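Local coordinates for FAD-binding PCMH-type domain-containing protein (Gibberella zeae, PDB 6YJO), which probably oxidises oligosaccharides as a flavoenzyme of the oxygen-dependent FAD-linked oxidoreductase family, with its FAD covalently attached, at residues A[157-165]-A[324-335]. Sequence-based numbering, arbitrary orientation.
Sequences IPHGSCPGV and LNKYANGQALDQ. With FAD (flavin-adenine dinucleotide), chain C.
Pro163 does most of the apolar work here, pushing its ring into the bend that the chain makes between Ala328 and Leu333. Pro163 CD lies 3.9 Å from Ala328 CB, Pro163 CG packs 3.7 Å from Gln331 CB, and Pro163 CB sits 3.5 Å from Leu333 O, with Leu333 CD2 at 4.0 Å. Ala328 and Gln331 are the two ends of a type I' turn, which carries them both up to the proline. Further along, the aliphatic part of Gln335 lies against the backbone of Gly164, Gln335 CG 3.9 Å from Gly164 CA. At the other end, Leu324 CD2 touches His159 CE1, and the two side chains cross at about a right angle; the leucine also rests on Ala146 of helix 142-152.

The polar groups make van der Waals contact across the interface: Ser161 CB sits 3.5 Å from Tyr327 O, just where helix 320-326 has ended, and Ser161 O lies against Ala328 CA. The Tyr327 hydroxyl is engaged elsewhere, on Gly288 O.

The 157-165 loop is part of the FAD-binding domain and holds one of the flavin's two covalent links, the bicovalent arrangement known from berberine bridge enzyme relatives. Cys162 SG is bonded to FAD C6 at 1.8 Å, while His102 supplies the other attachment. With SG beside its backbone N (chi1 -54°), Cys162 turns to the flavin as Pro163 turns to 324-335, so the loop lies between the flavin and 324-335.

Hydrogen bonds set the flavin-facing backbone. Ser161 N donates to FAD O4 in a nearly straight bond (165°). Next to it, His159 ND1 donates in its ring plane to a lone pair of Gly160 O, and Gly160 N is hydrogen-bonded to NE2 of His170, itself an FAD-binding residue.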
loop_
_atom_site.group_PDB
_atom_site.type_symbol
_atom_site.label_atom_id
_atom_site.label_comp_id
_atom_site.label_asym_id
_atom_site.label_seq_id
_atom_site.Cartn_x
_atom_site.Cartn_y
_atom_site.Cartn_z
ATOM N N ILE A 157 -6.335 11.383 7.815
ATOM C CA ILE A 157 -6.566 9.944 7.852
ATOM C C ILE A 157 -5.207 9.251 7.851
ATOM O O ILE A 157 -4.206 9.823 7.397
ATOM C CB ILE A 157 -7.437 9.466 6.667
ATOM C CG1 ILE A 157 -6.839 9.914 5.331
ATOM C CG2 ILE A 157 -8.860 9.990 6.799
ATOM C CD1 ILE A 157 -7.705 9.539 4.137
ATOM N N PRO A 158 -5.141 8.024 8.365
ATOM C CA PRO A 158 -3.852 7.319 8.410
ATOM C C PRO A 158 -3.488 6.755 7.043
ATOM O O PRO A 158 -4.309 6.116 6.383
ATOM C CB PRO A 158 -4.095 6.208 9.434
ATOM C CG PRO A 158 -5.566 5.932 9.338
ATOM C CD PRO A 158 -6.220 7.254 9.007
ATOM N N HIS A 159 -2.252 7.004 6.617
ATOM C CA HIS A 159 -1.779 6.543 5.317
ATOM C C HIS A 159 -0.256 6.491 5.341
ATOM O O HIS A 159 0.380 6.815 6.348
ATOM C CB HIS A 159 -2.292 7.452 4.200
ATOM C CG HIS A 159 -2.023 8.905 4.439
ATOM N ND1 HIS A 159 -0.748 9.413 4.555
ATOM C CD2 HIS A 159 -2.863 9.954 4.602
ATOM C CE1 HIS A 159 -0.814 10.715 4.771
ATOM N NE2 HIS A 159 -2.086 11.069 4.802
ATOM N N GLY A 160 0.324 6.093 4.207
ATOM C CA GLY A 160 1.750 5.879 4.100
ATOM C C GLY A 160 2.539 7.160 3.924
ATOM O O GLY A 160 2.005 8.269 3.883
ATOM N N SER A 161 3.856 6.986 3.794
ATOM C CA SER A 161 4.774 8.120 3.793
ATOM C C SER A 161 4.879 8.787 2.426
ATOM O O SER A 161 5.193 9.981 2.349
ATOM C CB SER A 161 6.161 7.663 4.245
ATOM O OG SER A 161 6.084 6.780 5.350
ATOM N N CYS A 162 4.635 8.046 1.348
ATOM C CA CYS A 162 4.826 8.585 0.004
ATOM C C CYS A 162 3.645 9.466 -0.382
ATOM O O CYS A 162 2.519 8.964 -0.486
ATOM C CB CYS A 162 4.984 7.459 -1.001
ATOM S SG CYS A 162 6.281 6.300 -0.562
ATOM N N PRO A 163 3.851 10.763 -0.614
ATOM C CA PRO A 163 2.711 11.625 -0.959
ATOM C C PRO A 163 2.138 11.359 -2.339
ATOM O O PRO A 163 0.949 11.622 -2.560
ATOM C CB PRO A 163 3.302 13.035 -0.863
ATOM C CG PRO A 163 4.751 12.846 -1.140
ATOM C CD PRO A 163 5.112 11.519 -0.545
ATOM N N GLY A 164 2.942 10.863 -3.282
ATOM C CA GLY A 164 2.467 10.646 -4.637
ATOM C C GLY A 164 1.602 9.418 -4.834
ATOM O O GLY A 164 1.037 9.242 -5.916
ATOM N N VAL A 165 1.485 8.568 -3.814
ATOM C CA VAL A 165 0.661 7.372 -3.919
ATOM C C VAL A 165 -0.800 7.768 -4.078
ATOM O O VAL A 165 -1.276 8.732 -3.463
ATOM C CB VAL A 165 0.883 6.482 -2.684
ATOM C CG1 VAL A 165 -0.238 5.473 -2.519
ATOM C CG2 VAL A 165 2.235 5.780 -2.789
ATOM N N LEU A 324 4.944 14.754 8.031
ATOM C CA LEU A 324 4.693 14.171 6.718
ATOM C C LEU A 324 5.717 14.642 5.696
ATOM O O LEU A 324 6.075 13.888 4.784
ATOM C CB LEU A 324 3.276 14.515 6.253
ATOM C CG LEU A 324 2.130 13.921 7.081
ATOM C CD1 LEU A 324 0.780 14.419 6.575
ATOM C CD2 LEU A 324 2.179 12.399 7.079
ATOM N N ASN A 325 6.205 15.880 5.832
ATOM C CA ASN A 325 7.245 16.365 4.930
ATOM C C ASN A 325 8.599 15.736 5.236
ATOM O O ASN A 325 9.384 15.485 4.316
ATOM C CB ASN A 325 7.347 17.888 5.009
ATOM C CG ASN A 325 6.400 18.584 4.051
ATOM O OD1 ASN A 325 6.504 18.421 2.835
ATOM N ND2 ASN A 325 5.486 19.384 4.592
ATOM N N LYS A 326 8.894 15.468 6.510
ATOM C CA LYS A 326 10.197 14.902 6.850
ATOM C C LYS A 326 10.344 13.485 6.318
ATOM O O LYS A 326 11.465 13.042 6.043
ATOM C CB LYS A 326 10.406 14.914 8.365
ATOM C CG LYS A 326 11.718 14.267 8.805
ATOM C CD LYS A 326 12.264 14.892 10.090
ATOM C CE LYS A 326 13.590 14.256 10.503
ATOM N NZ LYS A 326 13.459 12.796 10.779
ATOM N N TYR A 327 9.233 12.766 6.162
ATOM C CA TYR A 327 9.248 11.392 5.687
ATOM C C TYR A 327 8.716 11.262 4.264
ATOM O O TYR A 327 8.532 10.139 3.783
ATOM C CB TYR A 327 8.447 10.501 6.644
ATOM C CG TYR A 327 9.185 10.141 7.909
ATOM C CD1 TYR A 327 10.363 9.407 7.863
ATOM C CD2 TYR A 327 8.694 10.517 9.154
ATOM C CE1 TYR A 327 11.037 9.073 9.016
ATOM C CE2 TYR A 327 9.360 10.182 10.317
ATOM C CZ TYR A 327 10.532 9.462 10.240
ATOM O OH TYR A 327 11.207 9.119 11.384
ATOM N N ALA A 328 8.474 12.381 3.577
ATOM C CA ALA A 328 8.055 12.365 2.181
ATOM C C ALA A 328 9.200 12.096 1.213
ATOM O O ALA A 328 8.947 11.921 0.015
ATOM C CB ALA A 328 7.399 13.696 1.815
ATOM N N ASN A 329 10.445 12.071 1.688
ATOM C CA ASN A 329 11.599 11.722 0.856
ATOM C C ASN A 329 11.811 12.757 -0.251
ATOM O O ASN A 329 12.001 12.419 -1.421
ATOM C CB ASN A 329 11.439 10.315 0.269
ATOM C CG ASN A 329 12.742 9.751 -0.276
ATOM O OD1 ASN A 329 13.802 9.905 0.335
ATOM N ND2 ASN A 329 12.666 9.084 -1.428
ATOM N N GLY A 330 11.785 14.036 0.131
ATOM C CA GLY A 330 12.017 15.122 -0.799
ATOM C C GLY A 330 10.827 15.535 -1.640
ATOM O O GLY A 330 10.893 16.581 -2.300
ATOM N N GLN A 331 9.745 14.759 -1.646
ATOM C CA GLN A 331 8.595 15.037 -2.497
ATOM C C GLN A 331 7.626 15.982 -1.798
ATOM O O GLN A 331 7.242 15.752 -0.646
ATOM C CB GLN A 331 7.882 13.738 -2.869
ATOM C CG GLN A 331 8.522 12.998 -4.027
ATOM C CD GLN A 331 7.709 13.099 -5.301
ATOM O OE1 GLN A 331 8.131 13.723 -6.273
ATOM N NE2 GLN A 331 6.531 12.481 -5.300
ATOM N N ALA A 332 7.226 17.039 -2.503
ATOM C CA ALA A 332 6.264 17.981 -1.949
ATOM C C ALA A 332 4.929 17.282 -1.708
ATOM O O ALA A 332 4.480 16.472 -2.520
ATOM C CB ALA A 332 6.091 19.167 -2.896
ATOM N N LEU A 333 4.286 17.608 -0.584
ATOM C CA LEU A 333 3.096 16.870 -0.163
ATOM C C LEU A 333 1.986 16.971 -1.205
ATOM O O LEU A 333 1.529 15.957 -1.738
ATOM C CB LEU A 333 2.614 17.380 1.201
ATOM C CG LEU A 333 3.320 16.882 2.468
ATOM C CD1 LEU A 333 2.410 17.080 3.671
ATOM C CD2 LEU A 333 3.736 15.410 2.364
ATOM N N ASP A 334 1.561 18.192 -1.532
ATOM C CA ASP A 334 0.379 18.386 -2.366
ATOM C C ASP A 334 0.631 17.917 -3.795
ATOM O O ASP A 334 0.690 18.734 -4.716
ATOM C CB ASP A 334 -0.044 19.861 -2.347
ATOM C CG ASP A 334 -1.415 20.085 -2.959
ATOM O OD1 ASP A 334 -2.008 19.109 -3.463
ATOM O OD2 ASP A 334 -1.901 21.237 -2.933
ATOM N N GLN A 335 0.758 16.603 -3.989
ATOM C CA GLN A 335 0.974 16.035 -5.318
ATOM C C GLN A 335 -0.342 15.994 -6.081
ATOM O O GLN A 335 -1.366 15.563 -5.541
ATOM C CB GLN A 335 1.545 14.616 -5.226
ATOM C CG GLN A 335 3.009 14.513 -4.825
ATOM C CD GLN A 335 3.937 15.284 -5.750
ATOM O OE1 GLN A 335 3.591 15.580 -6.893
ATOM N NE2 GLN A 335 5.117 15.633 -5.247
HETATM P PA FAD C . -2.100 2.247 -9.004
HETATM O O1A FAD C . -1.130 1.539 -9.872
HETATM O O2A FAD C . -2.851 3.392 -9.701
HETATM O O5B FAD C . -3.125 1.234 -8.365
HETATM C C5B FAD C . -2.679 0.019 -7.727
HETATM C C4B FAD C . -3.808 -0.976 -7.711
HETATM O O4B FAD C . -5.040 -0.298 -7.362
HETATM C C3B FAD C . -4.072 -1.661 -9.049
HETATM O O3B FAD C . -4.529 -2.994 -8.854
HETATM C C2B FAD C . -5.153 -0.771 -9.659
HETATM O O2B FAD C . -5.940 -1.465 -10.616
HETATM C C1B FAD C . -5.974 -0.434 -8.417
HETATM N N9A FAD C . -6.751 0.798 -8.532
HETATM C C8A FAD C . -6.282 2.078 -8.686
HETATM N N7A FAD C . -7.221 2.988 -8.773
HETATM C C5A FAD C . -8.398 2.253 -8.670
HETATM C C6A FAD C . -9.751 2.631 -8.688
HETATM N N6A FAD C . -10.177 3.889 -8.824
HETATM N N1A FAD C . -10.672 1.650 -8.563
HETATM C C2A FAD C . -10.255 0.389 -8.425
HETATM N N3A FAD C . -9.009 -0.084 -8.393
HETATM C C4A FAD C . -8.116 0.908 -8.524
HETATM N N1 FAD C . 2.312 1.354 0.907
HETATM C C2 FAD C . 2.180 1.364 2.267
HETATM O O2 FAD C . 1.389 0.610 2.846
HETATM N N3 FAD C . 2.945 2.237 3.025
HETATM C C4 FAD C . 3.869 3.139 2.537
HETATM O O4 FAD C . 4.493 3.867 3.307
HETATM C C4X FAD C . 4.002 3.119 1.094
HETATM N N5 FAD C . 4.853 3.940 0.545
HETATM C C5X FAD C . 4.972 3.923 -0.836
HETATM C C6 FAD C . 5.895 4.766 -1.444
HETATM C C7 FAD C . 6.035 4.810 -2.826
HETATM C C7M FAD C . 7.030 5.759 -3.439
HETATM C C8 FAD C . 5.281 3.931 -3.623
HETATM C C8M FAD C . 5.408 3.936 -5.121
HETATM C C9 FAD C . 4.373 3.066 -3.018
HETATM C C9A FAD C . 4.219 3.053 -1.638
HETATM N N10 FAD C . 3.304 2.193 -1.001
HETATM C C10 FAD C . 3.176 2.192 0.364
HETATM C "C1'" FAD C . 2.508 1.235 -1.779
HETATM C "C2'" FAD C . 1.119 1.737 -2.145
HETATM O "O2'" FAD C . 0.255 1.639 -1.014
HETATM C "C3'" FAD C . 0.568 0.862 -3.270
HETATM O "O3'" FAD C . 1.506 0.878 -4.341
HETATM C "C4'" FAD C . -0.791 1.304 -3.810
HETATM O "O4'" FAD C . -1.624 0.167 -4.033
HETATM C "C5'" FAD C . -0.634 2.082 -5.095
HETATM O "O5'" FAD C . -1.861 2.780 -5.379
HETATM P P FAD C . -1.953 3.781 -6.580
HETATM O O1P FAD C . -3.422 4.100 -6.873
HETATM O O2P FAD C . -1.059 4.939 -6.328
HETATM O O3P FAD C . -1.350 2.870 -7.753
#